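Long-range contact in aminopentol aminotransferase (PDB 6HBS), which transfers the amino group of aminopentol, the hydrolysed form of fumonisin B1, to pyruvate with the help of pyridoxal 5'-phosphate: residues A[133-138]-A[223-228]. Residues are numbered along the deposited sequence; the frame is centred on the assembly and turned at random.
Sequences TGRKTI and TGALLV
The carbonyl oxygen of Thr-223 is gripped by both terminal nitrogens of the Arg-135 guanidinium, which meets it end-on: NH1 and NH2 of Arg-135 each lie 2.8 Å from Thr-223 O. The oxygen sits in the guanidinium plane, yet the two bonds differ, NH1 approaching almost in line with the C=O bond (174°) and NH2 from above the carbonyl plane. Both are bent at the hydrogen, near 138°, as expected when one acceptor is shared by a fork. An extended chain from CG to NE carries the group across, and NH2 has a second acceptor in Ile-189 O of the intervening strand. A leucine in place of Arg-135 would probably leave the last carbonyl of helix 210-223 without this pair of donors and Ile-189 O without its NH2 partner. Beside the fork, Thr-133 CG2 rests 3.8 Å from Gly-224 O, a plain van der Waals contact.

The C-terminal ends of helices 118-133 and 210-223, which pack on opposite faces of the sheet, are built alike, and Arg-135 bridges their turns. In each, a threonine hydroxyl accepts from the backbone N two residues on, an ST turn (Arg-135 N to Thr-133 OG1, 3.1 Å; Ala-225 N to Thr-223 OG1, 3.3 Å), and bonds back to Ala-129 O or Cys-219 O. Both glycines have positive phi; at Gly-224 a CB would jam against Thr-223 O and point toward Arg-135. The turns feed parallel strands 137-141 and 226-230, flanking strand 189-194 in the seven-stranded sheet of the class-III, fold-type I PLP domain, away from the cofactor.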
loop_
_atom_site.group_PDB
_atom_site.type_symbol
_atom_site.label_atom_id
_atom_site.label_comp_id
_atom_site.label_asym_id
_atom_site.label_seq_id
_atom_site.Cartn_x
_atom_site.Cartn_y
_atom_site.Cartn_z
ATOM N N THR A 133 5.258 1.076 -24.821
ATOM C CA THR A 133 5.430 1.940 -25.982
ATOM C C THR A 133 6.896 2.225 -26.286
ATOM O O THR A 133 7.186 2.682 -27.366
ATOM C CB THR A 133 4.696 3.272 -25.775
ATOM O OG1 THR A 133 5.323 3.889 -24.660
ATOM C CG2 THR A 133 3.217 3.112 -25.566
ATOM N N GLY A 134 7.783 2.111 -25.290
ATOM C CA GLY A 134 9.172 2.566 -25.421
ATOM C C GLY A 134 9.280 4.081 -25.480
ATOM O O GLY A 134 10.309 4.588 -25.868
ATOM N N ARG A 135 8.254 4.805 -25.003
ATOM C CA ARG A 135 8.211 6.268 -24.998
ATOM C C ARG A 135 8.172 6.785 -23.562
ATOM O O ARG A 135 7.983 6.012 -22.593
ATOM C CB ARG A 135 6.986 6.799 -25.740
ATOM C CG ARG A 135 6.922 6.348 -27.187
ATOM C CD ARG A 135 5.518 6.541 -27.711
ATOM N NE ARG A 135 5.283 5.867 -28.974
ATOM C CZ ARG A 135 4.091 5.584 -29.463
ATOM N NH1 ARG A 135 4.013 4.884 -30.580
ATOM N NH2 ARG A 135 2.990 5.997 -28.850
ATOM N N LYS A 136 8.344 8.097 -23.415
ATOM C CA LYS A 136 8.565 8.664 -22.104
ATOM C C LYS A 136 7.343 9.412 -21.551
ATOM O O LYS A 136 7.176 9.434 -20.314
ATOM C CB LYS A 136 9.752 9.619 -22.138
ATOM C CG LYS A 136 11.085 8.960 -22.438
ATOM C CD LYS A 136 12.204 9.944 -22.390
ATOM C CE LYS A 136 13.549 9.329 -22.682
ATOM N NZ LYS A 136 14.605 10.364 -22.604
ATOM N N THR A 137 6.549 10.072 -22.417
ATOM C CA THR A 137 5.679 11.142 -21.928
ATOM C C THR A 137 4.342 10.574 -21.439
ATOM O O THR A 137 3.626 9.864 -22.147
ATOM C CB THR A 137 5.485 12.278 -22.951
ATOM O OG1 THR A 137 6.773 12.820 -23.285
ATOM C CG2 THR A 137 4.609 13.379 -22.385
ATOM N N ILE A 138 4.000 10.956 -20.214
ATOM C CA ILE A 138 2.701 10.640 -19.620
ATOM C C ILE A 138 1.855 11.925 -19.599
ATOM O O ILE A 138 2.282 12.930 -19.054
ATOM C CB ILE A 138 2.893 10.056 -18.204
ATOM C CG1 ILE A 138 3.692 8.755 -18.256
ATOM C CG2 ILE A 138 1.556 9.875 -17.511
ATOM C CD1 ILE A 138 2.963 7.573 -18.820
ATOM N N THR A 223 -1.862 6.776 -32.147
ATOM C CA THR A 223 -0.426 6.841 -31.789
ATOM C C THR A 223 0.107 5.552 -31.153
ATOM O O THR A 223 1.312 5.426 -31.006
ATOM C CB THR A 223 -0.120 7.991 -30.827
ATOM O OG1 THR A 223 -0.880 7.799 -29.636
ATOM C CG2 THR A 223 -0.421 9.341 -31.445
ATOM N N GLY A 224 -0.769 4.655 -30.700
ATOM C CA GLY A 224 -0.320 3.484 -29.901
ATOM C C GLY A 224 -0.201 3.768 -28.397
ATOM O O GLY A 224 0.067 2.856 -27.630
ATOM N N ALA A 225 -0.404 5.022 -27.963
ATOM C CA ALA A 225 -0.385 5.371 -26.536
ATOM C C ALA A 225 -1.536 4.650 -25.839
ATOM O O ALA A 225 -2.557 4.419 -26.456
ATOM C CB ALA A 225 -0.537 6.851 -26.349
ATOM N N LEU A 226 -1.357 4.315 -24.557
ATOM C CA LEU A 226 -2.439 3.647 -23.789
ATOM C C LEU A 226 -3.339 4.683 -23.136
ATOM O O LEU A 226 -2.847 5.590 -22.461
ATOM C CB LEU A 226 -1.830 2.749 -22.712
ATOM C CG LEU A 226 -0.928 1.627 -23.204
ATOM C CD1 LEU A 226 -0.571 0.688 -22.055
ATOM C CD2 LEU A 226 -1.569 0.853 -24.322
ATOM N N LEU A 227 -4.654 4.466 -23.267
ATOM C CA LEU A 227 -5.662 5.214 -22.538
ATOM C C LEU A 227 -5.874 4.558 -21.172
ATOM O O LEU A 227 -6.237 3.388 -21.090
ATOM C CB LEU A 227 -6.987 5.265 -23.303
ATOM C CG LEU A 227 -8.079 6.076 -22.610
ATOM C CD1 LEU A 227 -7.604 7.488 -22.319
ATOM C CD2 LEU A 227 -9.360 6.091 -23.421
ATOM N N VAL A 228 -5.640 5.337 -20.129
ATOM C CA VAL A 228 -5.753 4.884 -18.757
ATOM C C VAL A 228 -6.874 5.679 -18.081
ATOM O O VAL A 228 -6.763 6.897 -17.909
ATOM C CB VAL A 228 -4.434 5.073 -17.998
ATOM C CG1 VAL A 228 -4.548 4.471 -16.606
ATOM C CG2 VAL A 228 -3.229 4.496 -18.759
#